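Local coordinates for neuraminidase (PDB 4K3Y), which is a neuraminidase-like surface protein of a bat influenza A virus, built as the sialidase-type beta-propeller, whose own activity and natural ligand remain uncertain, at residues C[53-58]-C[86-91]; C[308-313]-C[334-339]; C[340-345]-C[350-355]. One frame throughout, in Å; residues are numbered along the deposited sequence.

Contact 1: C[53-58]-C[86-91]; sequences CRRFFV and DPPTPD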
ATOM      1  N   CYS C  53      10.542  -5.228 -11.225  1.00 52.45           N
ATOM      2  CA  CYS C  53      11.757  -5.829 -10.693  1.00 48.62           C
ATOM      3  C   CYS C  53      11.671  -5.807  -9.173  1.00 57.25           C
ATOM      4  O   CYS C  53      11.292  -4.786  -8.587  1.00 62.66           O
ATOM      5  CB  CYS C  53      12.989  -5.067 -11.182  1.00 48.32           C
ATOM      6  SG  CYS C  53      13.379  -5.429 -12.893  1.00 74.22           S
ATOM      7  N   ARG C  54      11.989  -6.926  -8.522  1.00 59.16           N
ATOM      8  CA  ARG C  54      12.019  -6.925  -7.054  1.00 56.32           C
ATOM      9  C   ARG C  54      13.413  -7.165  -6.500  1.00 59.19           C
ATOM     10  O   ARG C  54      14.227  -7.897  -7.078  1.00 62.17           O
ATOM     11  CB  ARG C  54      11.022  -7.920  -6.431  1.00 56.13           C
ATOM     12  CG  ARG C  54       9.560  -7.584  -6.700  1.00 50.84           C
ATOM     13  CD  ARG C  54       8.592  -8.474  -5.921  1.00 44.90           C
ATOM     14  NE  ARG C  54       8.510  -8.152  -4.485  1.00 50.73           N
ATOM     15  CZ  ARG C  54       7.973  -7.038  -3.974  1.00 48.38           C
ATOM     16  NH1 ARG C  54       7.480  -6.097  -4.776  1.00 39.86           N
ATOM     17  NH2 ARG C  54       7.936  -6.848  -2.652  1.00 44.10           N
ATOM     18  N   ARG C  55      13.661  -6.514  -5.370  1.00 60.00           N
ATOM     19  CA  ARG C  55      14.897  -6.635  -4.610  1.00 53.39           C
ATOM     20  C   ARG C  55      14.659  -7.646  -3.492  1.00 56.63           C
ATOM     21  O   ARG C  55      14.008  -7.334  -2.480  1.00 56.12           O
ATOM     22  CB  ARG C  55      15.249  -5.286  -3.965  1.00 44.83           C
ATOM     23  CG  ARG C  55      16.718  -5.097  -3.709  1.00 52.21           C
ATOM     24  CD  ARG C  55      17.043  -4.776  -2.271  1.00 50.47           C
ATOM     25  NE  ARG C  55      17.264  -3.342  -2.066  1.00 53.95           N
ATOM     26  CZ  ARG C  55      18.006  -2.806  -1.095  1.00 61.07           C
ATOM     27  NH1 ARG C  55      18.645  -3.570  -0.223  1.00 45.86           N
ATOM     28  NH2 ARG C  55      18.123  -1.487  -1.007  1.00 71.47           N
ATOM     29  N   PHE C  56      15.173  -8.852  -3.671  1.00 58.92           N
ATOM     30  CA  PHE C  56      15.108  -9.849  -2.622  1.00 54.36           C
ATOM     31  C   PHE C  56      16.307  -9.758  -1.695  1.00 56.91           C
ATOM     32  O   PHE C  56      17.407  -9.377  -2.115  1.00 56.46           O
ATOM     33  CB  PHE C  56      15.011 -11.222  -3.246  1.00 50.32           C
ATOM     34  CG  PHE C  56      13.704 -11.465  -3.898  1.00 59.25           C
ATOM     35  CD1 PHE C  56      13.437 -10.954  -5.161  1.00 57.67           C
ATOM     36  CD2 PHE C  56      12.714 -12.164  -3.226  1.00 49.41           C
ATOM     37  CE1 PHE C  56      12.216 -11.158  -5.746  1.00 60.08           C
ATOM     38  CE2 PHE C  56      11.493 -12.369  -3.806  1.00 58.91           C
ATOM     39  CZ  PHE C  56      11.238 -11.870  -5.069  1.00 57.65           C
ATOM     40  N   PHE C  57      16.085 -10.107  -0.434  1.00 51.83           N
ATOM     41  CA  PHE C  57      17.155 -10.087   0.556  1.00 51.56           C
ATOM     42  C   PHE C  57      16.790 -10.842   1.835  1.00 61.06           C
ATOM     43  O   PHE C  57      15.630 -11.246   2.046  1.00 56.12           O
ATOM     44  CB  PHE C  57      17.542  -8.651   0.912  1.00 45.14           C
ATOM     45  CG  PHE C  57      16.426  -7.858   1.517  1.00 62.69           C
ATOM     46  CD1 PHE C  57      16.199  -7.882   2.893  1.00 65.56           C
ATOM     47  CD2 PHE C  57      15.604  -7.076   0.718  1.00 65.59           C
ATOM     48  CE1 PHE C  57      15.171  -7.139   3.458  1.00 56.85           C
ATOM     49  CE2 PHE C  57      14.564  -6.331   1.280  1.00 65.72           C
ATOM     50  CZ  PHE C  57      14.351  -6.363   2.650  1.00 59.74           C
ATOM     51  N   VAL C  58      17.804 -11.029   2.677  1.00 52.66           N
ATOM     52  CA  VAL C  58      17.623 -11.601   4.004  1.00 55.95           C
ATOM     53  C   VAL C  58      17.868 -10.489   5.021  1.00 56.17           C
ATOM     54  O   VAL C  58      18.763  -9.670   4.838  1.00 64.72           O
ATOM     55  CB  VAL C  58      18.566 -12.799   4.223  1.00 65.62           C
ATOM     56  CG1 VAL C  58      18.434 -13.338   5.647  1.00 67.45           C
ATOM     57  CG2 VAL C  58      18.264 -13.900   3.185  1.00 45.76           C
ATOM     58  N   ASP C  86      12.221   1.078  -4.277  1.00 66.25           N
ATOM     59  CA  ASP C  86      11.629   1.372  -2.978  1.00 61.59           C
ATOM     60  C   ASP C  86      12.639   1.033  -1.897  1.00 60.85           C
ATOM     61  O   ASP C  86      13.392   0.065  -2.028  1.00 68.42           O
ATOM     62  CB  ASP C  86      10.359   0.534  -2.775  1.00 67.55           C
ATOM     63  CG  ASP C  86       9.152   1.080  -3.538  1.00 79.77           C
ATOM     64  OD1 ASP C  86       9.315   1.974  -4.404  1.00 79.28           O
ATOM     65  OD2 ASP C  86       8.028   0.600  -3.269  1.00 80.04           O
ATOM     66  N   PRO C  87      12.661   1.831  -0.822  1.00 63.63           N
ATOM     67  CA  PRO C  87      13.513   1.543   0.335  1.00 62.28           C
ATOM     68  C   PRO C  87      12.932   0.371   1.125  1.00 65.84           C
ATOM     69  O   PRO C  87      11.716   0.147   1.086  1.00 62.06           O
ATOM     70  CB  PRO C  87      13.389   2.818   1.164  1.00 59.80           C
ATOM     71  CG  PRO C  87      11.981   3.285   0.886  1.00 64.52           C
ATOM     72  CD  PRO C  87      11.760   2.975  -0.577  1.00 63.83           C
ATOM     73  N   PRO C  88      13.792  -0.395   1.813  1.00 66.87           N
ATOM     74  CA  PRO C  88      13.275  -1.442   2.699  1.00 65.99           C
ATOM     75  C   PRO C  88      12.888  -0.890   4.064  1.00 62.20           C
ATOM     76  O   PRO C  88      13.480  -1.249   5.081  1.00 55.55           O
ATOM     77  CB  PRO C  88      14.450  -2.415   2.826  1.00 72.00           C
ATOM     78  CG  PRO C  88      15.662  -1.559   2.601  1.00 69.88           C
ATOM     79  CD  PRO C  88      15.247  -0.511   1.600  1.00 63.47           C
ATOM     80  N   THR C  89      11.896  -0.006   4.056  1.00 70.53           N
ATOM     81  CA  THR C  89      11.190   0.417   5.259  1.00 66.04           C
ATOM     82  C   THR C  89      10.110  -0.618   5.553  1.00 59.87           C
ATOM     83  O   THR C  89       9.662  -1.310   4.639  1.00 64.11           O
ATOM     84  CB  THR C  89      10.539   1.787   5.023  1.00 73.55           C
ATOM     85  OG1 THR C  89       9.720   1.730   3.843  1.00 89.78           O
ATOM     86  CG2 THR C  89      11.614   2.845   4.844  1.00 62.37           C
ATOM     87  N   PRO C  90       9.691  -0.729   6.825  1.00 63.71           N
ATOM     88  CA  PRO C  90       8.635  -1.676   7.235  1.00 68.76           C
ATOM     89  C   PRO C  90       7.396  -1.627   6.340  1.00 66.64           C
ATOM     90  O   PRO C  90       6.757  -2.654   6.076  1.00 70.37           O
ATOM     91  CB  PRO C  90       8.261  -1.195   8.644  1.00 61.02           C
ATOM     92  CG  PRO C  90       9.538  -0.584   9.177  1.00 65.87           C
ATOM     93  CD  PRO C  90      10.302  -0.036   7.978  1.00 61.17           C
ATOM     94  N   ASP C  91       7.068  -0.428   5.876  1.00 73.37           N
ATOM     95  CA  ASP C  91       5.884  -0.207   5.057  1.00 80.94           C
ATOM     96  C   ASP C  91       6.015  -0.876   3.694  1.00 70.71           C
ATOM     97  O   ASP C  91       5.023  -1.245   3.080  1.00 64.83           O
ATOM     98  CB  ASP C  91       5.647   1.299   4.882  1.00112.65           C
ATOM     99  CG  ASP C  91       5.787   2.075   6.192  1.00141.17           C
ATOM    100  OD1 ASP C  91       6.262   1.491   7.190  1.00147.85           O
ATOM    101  OD2 ASP C  91       5.431   3.273   6.220  1.00150.40           O
TER
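Pro88 is the residue through which the loop 86-91 meets the strand 53-58, using two atoms of its pyrrolidine ring, CB and CD. The apolar part is the approach of its CB to Phe57 CZ, 4.0 Å, the two side chains meeting at a slant. CB of Phe57 leaves the backbone toward the loop, and chi1 61° places the ring where CZ meets Pro88.

The second part involves a charged group, yet it is a van der Waals contact: Pro88 CD lies over one face of the Arg55 guanidinium, 4.0 Å from NH2. Arg55 gets there with a chain bent at chi2 and chi3, and its polar end is held elsewhere, NH1 bonding to Asn44 OD1. Thr41, on the strand beside 53-61, touches Arg55, Phe57 and Pro88 alike.

No hydrogen bond joins the two segments, and their nearest CA atoms, those of Arg55 and Asp86, are 8.8 Å apart, which rules out strand pairing. Within the loop, Pro88 (phi/psi -83°/64°) is the centre of an inverse gamma turn, spanned by the weak hydrogen bond from Thr89 N to Pro87 O, 3.0 Å. Arg55 and Phe57 lie two residues apart, on the same face of their strand. The arrangement is that of an antiparallel four-stranded propeller blade, in which the link between its third and fourth strands, 78-83 and 94-98, folds back onto the second.

Contact 2: C[308-313]-C[334-339]; sequences YQLLSN and LCFWIE. With NAG (2-acetamido-2-deoxy-beta-D-glucopyranose), chain I.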
ATOM      1  N   TYR C 308      35.529  -0.188 -18.258  1.00 58.60           N
ATOM      2  CA  TYR C 308      34.765   0.853 -17.566  1.00 56.82           C
ATOM      3  C   TYR C 308      34.944   0.769 -16.053  1.00 52.31           C
ATOM      4  O   TYR C 308      34.566  -0.233 -15.430  1.00 58.04           O
ATOM      5  CB  TYR C 308      33.271   0.709 -17.868  1.00 49.88           C
ATOM      6  CG  TYR C 308      32.836   1.145 -19.240  1.00 51.92           C
ATOM      7  CD1 TYR C 308      32.904   2.486 -19.625  1.00 57.18           C
ATOM      8  CD2 TYR C 308      32.313   0.224 -20.147  1.00 43.22           C
ATOM      9  CE1 TYR C 308      32.469   2.898 -20.896  1.00 53.75           C
ATOM     10  CE2 TYR C 308      31.873   0.624 -21.409  1.00 56.20           C
ATOM     11  CZ  TYR C 308      31.958   1.960 -21.776  1.00 55.48           C
ATOM     12  OH  TYR C 308      31.529   2.349 -23.020  1.00 60.82           O
ATOM     13  N   GLN C 309      35.485   1.821 -15.450  1.00 48.26           N
ATOM     14  CA  GLN C 309      35.567   1.866 -13.989  1.00 53.27           C
ATOM     15  C   GLN C 309      34.346   2.524 -13.349  1.00 50.90           C
ATOM     16  O   GLN C 309      34.407   3.669 -12.876  1.00 56.27           O
ATOM     17  CB  GLN C 309      36.848   2.536 -13.541  1.00 57.07           C
ATOM     18  CG  GLN C 309      38.046   1.636 -13.685  1.00 78.25           C
ATOM     19  CD  GLN C 309      39.292   2.428 -13.895  1.00 92.10           C
ATOM     20  OE1 GLN C 309      39.654   2.742 -15.035  1.00107.41           O
ATOM     21  NE2 GLN C 309      39.952   2.793 -12.800  1.00 81.17           N
ATOM     22  N   LEU C 310      33.258   1.757 -13.317  1.00 48.04           N
ATOM     23  CA  LEU C 310      31.948   2.195 -12.817  1.00 47.82           C
ATOM     24  C   LEU C 310      31.953   2.782 -11.390  1.00 56.27           C
ATOM     25  O   LEU C 310      31.365   3.849 -11.159  1.00 48.92           O
ATOM     26  CB  LEU C 310      30.920   1.063 -12.956  1.00 42.24           C
ATOM     27  CG  LEU C 310      30.654   0.597 -14.408  1.00 48.88           C
ATOM     28  CD1 LEU C 310      29.557  -0.472 -14.513  1.00 45.06           C
ATOM     29  CD2 LEU C 310      30.299   1.782 -15.292  1.00 40.30           C
ATOM     30  N   LEU C 311      32.614   2.110 -10.443  1.00 52.37           N
ATOM     31  CA  LEU C 311      32.711   2.627  -9.071  1.00 49.78           C
ATOM     32  C   LEU C 311      34.148   2.694  -8.569  1.00 54.66           C
ATOM     33  O   LEU C 311      34.994   1.931  -9.016  1.00 55.95           O
ATOM     34  CB  LEU C 311      31.874   1.796  -8.103  1.00 52.23           C
ATOM     35  CG  LEU C 311      30.344   1.867  -8.161  1.00 55.40           C
ATOM     36  CD1 LEU C 311      29.802   0.791  -9.072  1.00 52.37           C
ATOM     37  CD2 LEU C 311      29.819   1.662  -6.778  1.00 59.64           C
ATOM     38  N   SER C 312      34.409   3.591  -7.621  1.00 63.33           N
ATOM     39  CA  SER C 312      35.755   3.805  -7.084  1.00 61.94           C
ATOM     40  C   SER C 312      35.691   4.005  -5.588  1.00 60.95           C
ATOM     41  O   SER C 312      36.480   3.450  -4.830  1.00 62.56           O
ATOM     42  CB  SER C 312      36.357   5.063  -7.694  1.00 50.40           C
ATOM     43  OG  SER C 312      36.180   5.042  -9.094  1.00 87.63           O
ATOM     44  N   ASN C 313      34.740   4.831  -5.184  1.00 59.77           N
ATOM     45  CA  ASN C 313      34.601   5.242  -3.810  1.00 63.38           C
ATOM     46  C   ASN C 313      34.286   4.080  -2.882  1.00 55.93           C
ATOM     47  O   ASN C 313      34.841   3.969  -1.792  1.00 66.13           O
ATOM     48  CB  ASN C 313      33.484   6.291  -3.692  1.00 74.74           C
ATOM     49  CG  ASN C 313      33.882   7.655  -4.252  1.00 87.63           C
ATOM     50  OD1 ASN C 313      34.832   7.780  -5.039  1.00 86.65           O
ATOM     51  ND2 ASN C 313      33.137   8.691  -3.840  1.00 97.45           N
ATOM     52  N   LEU C 334      19.630  -6.723 -20.565  1.00 62.12           N
ATOM     53  CA  LEU C 334      20.443  -7.376 -19.543  1.00 58.75           C
ATOM     54  C   LEU C 334      20.955  -6.350 -18.537  1.00 59.39           C
ATOM     55  O   LEU C 334      21.381  -5.245 -18.898  1.00 68.15           O
ATOM     56  CB  LEU C 334      21.618  -8.113 -20.199  1.00 52.17           C
ATOM     57  CG  LEU C 334      22.461  -9.046 -19.336  1.00 60.27           C
ATOM     58  CD1 LEU C 334      21.574  -9.998 -18.524  1.00 58.36           C
ATOM     59  CD2 LEU C 334      23.461  -9.827 -20.201  1.00 60.87           C
ATOM     60  N   CYS C 335      20.902  -6.722 -17.267  1.00 57.28           N
ATOM     61  CA  CYS C 335      21.331  -5.834 -16.189  1.00 54.14           C
ATOM     62  C   CYS C 335      22.176  -6.570 -15.158  1.00 51.61           C
ATOM     63  O   CYS C 335      22.211  -7.805 -15.128  1.00 61.30           O
ATOM     64  CB  CYS C 335      20.105  -5.264 -15.468  1.00 48.37           C
ATOM     65  SG  CYS C 335      18.988  -4.327 -16.511  1.00 67.41           S
ATOM     66  N   PHE C 336      22.841  -5.814 -14.294  1.00 47.38           N
ATOM     67  CA  PHE C 336      23.472  -6.426 -13.124  1.00 57.51           C
ATOM     68  C   PHE C 336      23.298  -5.599 -11.850  1.00 61.17           C
ATOM     69  O   PHE C 336      23.067  -4.377 -11.901  1.00 50.71           O
ATOM     70  CB  PHE C 336      24.952  -6.804 -13.372  1.00 52.11           C
ATOM     71  CG  PHE C 336      25.845  -5.645 -13.674  1.00 51.24           C
ATOM     72  CD1 PHE C 336      26.446  -4.931 -12.640  1.00 62.91           C
ATOM     73  CD2 PHE C 336      26.123  -5.284 -14.990  1.00 49.38           C
ATOM     74  CE1 PHE C 336      27.289  -3.853 -12.913  1.00 57.21           C
ATOM     75  CE2 PHE C 336      26.974  -4.205 -15.272  1.00 56.06           C
ATOM     76  CZ  PHE C 336      27.551  -3.490 -14.230  1.00 51.43           C
ATOM     77  N   TRP C 337      23.364  -6.291 -10.716  1.00 54.11           N
ATOM     78  CA  TRP C 337      23.335  -5.641  -9.417  1.00 52.26           C
ATOM     79  C   TRP C 337      24.681  -5.850  -8.728  1.00 47.89           C
ATOM     80  O   TRP C 337      25.304  -6.903  -8.869  1.00 46.42           O
ATOM     81  CB  TRP C 337      22.201  -6.190  -8.542  1.00 49.65           C
ATOM     82  CG  TRP C 337      22.232  -7.697  -8.389  1.00 46.52           C
ATOM     83  CD1 TRP C 337      21.484  -8.592  -9.084  1.00 48.38           C
ATOM     84  CD2 TRP C 337      23.045  -8.468  -7.486  1.00 42.86           C
ATOM     85  NE1 TRP C 337      21.767  -9.870  -8.674  1.00 53.12           N
ATOM     86  CE2 TRP C 337      22.722  -9.826  -7.694  1.00 46.96           C
ATOM     87  CE3 TRP C 337      24.013  -8.144  -6.523  1.00 45.00           C
ATOM     88  CZ2 TRP C 337      23.341 -10.869  -6.988  1.00 45.97           C
ATOM     89  CZ3 TRP C 337      24.628  -9.183  -5.820  1.00 55.74           C
ATOM     90  CH2 TRP C 337      24.287 -10.528  -6.060  1.00 50.04           C
ATOM     91  N   ILE C 338      25.109  -4.834  -7.985  1.00 47.29           N
ATOM     92  CA  ILE C 338      26.312  -4.885  -7.175  1.00 47.17           C
ATOM     93  C   ILE C 338      25.984  -4.616  -5.712  1.00 53.63           C
ATOM     94  O   ILE C 338      25.541  -3.517  -5.376  1.00 58.64           O
ATOM     95  CB  ILE C 338      27.288  -3.778  -7.592  1.00 60.23           C
ATOM     96  CG1 ILE C 338      27.561  -3.810  -9.102  1.00 65.02           C
ATOM     97  CG2 ILE C 338      28.580  -3.861  -6.769  1.00 51.41           C
ATOM     98  CD1 ILE C 338      28.552  -2.729  -9.552  1.00 58.48           C
ATOM     99  N   GLU C 339      26.217  -5.597  -4.838  1.00 59.96           N
ATOM    100  CA  GLU C 339      26.122  -5.365  -3.386  1.00 51.67           C
ATOM    101  C   GLU C 339      27.350  -4.589  -2.834  1.00 53.19           C
ATOM    102  O   GLU C 339      28.508  -4.884  -3.146  1.00 57.55           O
ATOM    103  CB  GLU C 339      25.872  -6.671  -2.624  1.00 50.70           C
ATOM    104  CG  GLU C 339      25.357  -6.487  -1.188  1.00 57.64           C
ATOM    105  CD  GLU C 339      24.879  -7.799  -0.545  1.00 71.17           C
ATOM    106  OE1 GLU C 339      25.549  -8.858  -0.706  1.00 62.21           O
ATOM    107  OE2 GLU C 339      23.822  -7.768   0.127  1.00 67.84           O
TER
HETATM  108  C1  NAG I   1      33.485   9.953  -4.446  1.00 92.70           C
HETATM  109  C2  NAG I   1      32.131  10.661  -4.490  1.00 89.07           C
HETATM  110  C3  NAG I   1      32.284  12.112  -4.918  1.00 92.55           C
HETATM  111  C4  NAG I   1      33.398  12.810  -4.146  1.00103.08           C
HETATM  112  C5  NAG I   1      34.660  11.961  -4.153  1.00109.24           C
HETATM  113  C6  NAG I   1      35.780  12.574  -3.323  1.00118.45           C
HETATM  114  C7  NAG I   1      30.124   9.367  -5.104  1.00 82.92           C
HETATM  115  C8  NAG I   1      29.243   9.056  -6.277  1.00 65.01           C
HETATM  116  N2  NAG I   1      31.250  10.005  -5.434  1.00 92.66           N
HETATM  117  O3  NAG I   1      31.062  12.795  -4.748  1.00 92.89           O
HETATM  118  O4  NAG I   1      33.664  14.034  -4.780  1.00105.83           O
HETATM  119  O5  NAG I   1      34.348  10.697  -3.618  1.00100.40           O
HETATM  120  O6  NAG I   1      35.666  12.123  -1.992  1.00127.74           O
HETATM  121  O7  NAG I   1      29.809   9.030  -3.954  1.00 74.77           O
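Leu310 CD1 meets the edge of the Phe336 ring, near its plane, 3.6 Å from Phe336 CZ, the two side chains pointing at each other from their strands. A chi1 of 62° swings the ring of Phe336 over its own backbone and brings it to this position.

The neighbouring pair is arranged otherwise. The side chains of Leu311 and Ile338 run alongside one another, pointing opposite ways, and their CD1 methyls, Leu311 CD1 and Ile338 CD1, approach to 3.8 Å. That successive residues Leu310 and Leu311 both point at the other segment follows from a classic beta bulge, in which both face Phe288. The contact is purely apolar, and the CA atoms of Leu311 and Ile338 remain 10.0 Å apart.

Beyond the bulge the chain turns a corner to Asn313, whose ND2 is bonded to C1 of an N-linked NAG; that sugar hydrogen-bonds to Glu75 and Gln76 of the second subunit. Around the contact, strand 286-294 contributes Ile290 and Phe288, strand 349-359 Ile354 and Phe356, and strand 315-322 Ile316 and Leu321. The leucines thus pack from the outermost strand of one sheet, 306-311, against a middle strand of the next, 335-343.

Contact 3: C[340-345]-C[350-355]; sequences IAATTK and SNDLIT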
ATOM      1  N   ILE C 340      27.045  -3.593  -2.008  1.00 45.97           N
ATOM      2  CA  ILE C 340      27.960  -2.572  -1.503  1.00 38.90           C
ATOM      3  C   ILE C 340      28.038  -2.664   0.030  1.00 52.53           C
ATOM      4  O   ILE C 340      27.012  -2.788   0.698  1.00 57.24           O
ATOM      5  CB  ILE C 340      27.360  -1.173  -1.876  1.00 43.96           C
ATOM      6  CG1 ILE C 340      27.431  -0.955  -3.377  1.00 45.47           C
ATOM      7  CG2 ILE C 340      27.995  -0.032  -1.130  1.00 56.38           C
ATOM      8  CD1 ILE C 340      28.673  -1.527  -3.976  1.00 63.73           C
ATOM      9  N   ALA C 341      29.231  -2.610   0.607  1.00 61.55           N
ATOM     10  CA  ALA C 341      29.315  -2.465   2.061  1.00 57.26           C
ATOM     11  C   ALA C 341      28.988  -1.015   2.400  1.00 60.72           C
ATOM     12  O   ALA C 341      29.557  -0.100   1.805  1.00 76.58           O
ATOM     13  CB  ALA C 341      30.684  -2.826   2.555  1.00 45.16           C
ATOM     14  N   ALA C 342      28.062  -0.803   3.335  1.00 55.93           N
ATOM     15  CA  ALA C 342      27.654   0.550   3.732  1.00 45.66           C
ATOM     16  C   ALA C 342      27.434   0.688   5.246  1.00 51.04           C
ATOM     17  O   ALA C 342      27.618  -0.264   6.012  1.00 59.84           O
ATOM     18  CB  ALA C 342      26.402   0.969   2.973  1.00 51.92           C
ATOM     19  N   THR C 343      27.021   1.874   5.676  1.00 53.32           N
ATOM     20  CA  THR C 343      26.896   2.162   7.104  1.00 55.91           C
ATOM     21  C   THR C 343      25.609   2.925   7.375  1.00 54.92           C
ATOM     22  O   THR C 343      25.226   3.782   6.583  1.00 61.44           O
ATOM     23  CB  THR C 343      28.090   3.014   7.580  1.00 54.78           C
ATOM     24  OG1 THR C 343      29.305   2.441   7.078  1.00 72.64           O
ATOM     25  CG2 THR C 343      28.157   3.074   9.087  1.00 52.14           C
ATOM     26  N   THR C 344      24.942   2.626   8.488  1.00 60.14           N
ATOM     27  CA  THR C 344      23.705   3.338   8.833  1.00 63.96           C
ATOM     28  C   THR C 344      24.041   4.640   9.521  1.00 63.41           C
ATOM     29  O   THR C 344      25.188   4.859   9.902  1.00 74.43           O
ATOM     30  CB  THR C 344      22.745   2.515   9.720  1.00 61.62           C
ATOM     31  OG1 THR C 344      23.320   2.311  11.021  1.00 68.58           O
ATOM     32  CG2 THR C 344      22.424   1.176   9.054  1.00 53.13           C
ATOM     33  N   LYS C 345      23.050   5.511   9.669  1.00 64.16           N
ATOM     34  CA  LYS C 345      23.292   6.811  10.280  1.00 70.35           C
ATOM     35  C   LYS C 345      23.797   6.640  11.716  1.00 63.45           C
ATOM     36  O   LYS C 345      24.656   7.398  12.188  1.00 69.09           O
ATOM     37  CB  LYS C 345      22.035   7.685  10.235  1.00 70.97           C
ATOM     38  CG  LYS C 345      22.324   9.142  10.502  1.00 77.48           C
ATOM     39  CD  LYS C 345      21.105   9.872  11.033  1.00 84.16           C
ATOM     40  CE  LYS C 345      21.507  10.813  12.158  1.00 90.51           C
ATOM     41  NZ  LYS C 345      20.537  11.923  12.354  1.00 90.13           N
ATOM     42  N   SER C 350      26.154  -2.279   7.155  1.00 48.02           N
ATOM     43  CA  SER C 350      25.086  -2.967   6.422  1.00 53.06           C
ATOM     44  C   SER C 350      25.383  -2.961   4.918  1.00 49.99           C
ATOM     45  O   SER C 350      26.427  -2.494   4.479  1.00 55.70           O
ATOM     46  CB  SER C 350      23.729  -2.299   6.696  1.00 61.25           C
ATOM     47  OG  SER C 350      22.653  -3.002   6.086  1.00 70.44           O
ATOM     48  N   ASN C 351      24.461  -3.484   4.129  1.00 51.42           N
ATOM     49  CA  ASN C 351      24.598  -3.436   2.685  1.00 51.13           C
ATOM     50  C   ASN C 351      23.507  -2.613   2.022  1.00 59.30           C
ATOM     51  O   ASN C 351      22.390  -2.518   2.552  1.00 70.33           O
ATOM     52  CB  ASN C 351      24.485  -4.853   2.125  1.00 53.56           C
ATOM     53  CG  ASN C 351      25.381  -5.839   2.846  1.00 60.17           C
ATOM     54  OD1 ASN C 351      26.484  -6.128   2.390  1.00 64.20           O
ATOM     55  ND2 ASN C 351      24.915  -6.356   3.979  1.00 62.65           N
ATOM     56  N   ASP C 352      23.827  -2.024   0.868  1.00 55.61           N
ATOM     57  CA  ASP C 352      22.820  -1.985  -0.204  1.00 70.89           C
ATOM     58  C   ASP C 352      23.323  -2.174  -1.617  1.00 57.78           C
ATOM     59  O   ASP C 352      24.292  -2.890  -1.860  1.00 51.04           O
ATOM     60  CB  ASP C 352      21.860  -0.798  -0.130  1.00 87.17           C
ATOM     61  CG  ASP C 352      22.568   0.499  -0.072  1.00 84.07           C
ATOM     62  OD1 ASP C 352      23.812   0.477  -0.108  1.00 96.44           O
ATOM     63  OD2 ASP C 352      21.884   1.535   0.005  1.00 59.43           O
ATOM     64  N   LEU C 353      22.644  -1.504  -2.538  1.00 64.63           N
ATOM     65  CA  LEU C 353      22.562  -1.976  -3.902  1.00 52.46           C
ATOM     66  C   LEU C 353      22.714  -0.862  -4.912  1.00 56.49           C
ATOM     67  O   LEU C 353      22.126   0.224  -4.748  1.00 60.52           O
ATOM     68  CB  LEU C 353      21.189  -2.603  -4.082  1.00 55.70           C
ATOM     69  CG  LEU C 353      21.079  -4.067  -4.445  1.00 66.74           C
ATOM     70  CD1 LEU C 353      19.956  -4.204  -5.448  1.00 57.21           C
ATOM     71  CD2 LEU C 353      22.382  -4.546  -5.018  1.00 65.64           C
ATOM     72  N   ILE C 354      23.508  -1.138  -5.948  1.00 53.77           N
ATOM     73  CA  ILE C 354      23.517  -0.334  -7.165  1.00 52.67           C
ATOM     74  C   ILE C 354      23.175  -1.310  -8.272  1.00 57.46           C
ATOM     75  O   ILE C 354      23.580  -2.488  -8.215  1.00 47.84           O
ATOM     76  CB  ILE C 354      24.899   0.216  -7.471  1.00 59.80           C
ATOM     77  CG1 ILE C 354      25.561   0.669  -6.191  1.00 73.09           C
ATOM     78  CG2 ILE C 354      24.829   1.396  -8.464  1.00 51.53           C
ATOM     79  CD1 ILE C 354      26.458   1.793  -6.445  1.00 91.35           C
ATOM     80  N   THR C 355      22.429  -0.835  -9.268  1.00 49.88           N
ATOM     81  CA  THR C 355      22.094  -1.667 -10.416  1.00 46.66           C
ATOM     82  C   THR C 355      22.476  -0.943 -11.704  1.00 53.84           C
ATOM     83  O   THR C 355      22.530   0.288 -11.744  1.00 56.27           O
ATOM     84  CB  THR C 355      20.604  -2.076 -10.420  1.00 46.60           C
ATOM     85  OG1 THR C 355      19.793  -0.906 -10.336  1.00 54.60           O
ATOM     86  CG2 THR C 355      20.279  -2.973  -9.237  1.00 52.33           C
TER
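Ala342 and Ser350 face each other as an antiparallel hydrogen-bonded pair. Ala342 N donates to Ser350 O over 2.6 Å at an N-H...O angle of 158°, and Ser350 N returns a bond of 2.7 Å to Ala342 O. The second such pair is uneven: Ile340 N reaches Asp352 O at 2.8 Å, whereas the bond from Asp352 N to Ile340 O is weak, 3.3 Å long and bent to 128°. Ile340 O has a further CA-H...O contact with Asn351 CA at 3.2 Å.

Between these pairs, Ala341 and Asn351 form a non-hydrogen-bonded pair, and the backbone of Ala341 bonds instead to Thr315 on the adjoining strand. Two side-chain polar atoms find partners outside: Asn351 ND2 donates to Thr41 O, and Asp352 OD2 accepts from Gly29 N. Thr344 OG1 makes weak bonds to Gly347 N and Leu348 O within the turn. Apolar contact is added where Ile340 CG1 meets Ile354 CG1 at 3.7 Å.

This is a beta hairpin, and its strands are the two middle ones of a four-stranded propeller blade. Strand 20-26, from near the N terminus, completes the blade beside 349-359, the closure by which such propellers join first and last parts of the chain.

The three contacts follow one another along the chain without nesting or crossing. Contact 1 closes first, a loop of 27 intervening residues inside the blade that holds strands 40-48 to 94-98. Contact 2 spans 20 residues and ties two successive blades together, through strands 306-311 and 335-343. Contact 3 begins where contact 2 ends on strand 335-343 and closes a hairpin of four intervening residues. Both use this strand, where a probable hydrogen bond runs from Ile338 N to Ile354 O, 2.8 Å. Contact 1 packs against contact 3, Arg55 CG lying 3.8 Å from Leu353 CD1, so its blade abuts the one that joins 20-26 to the late strands; contacts 1 and 2 do not touch.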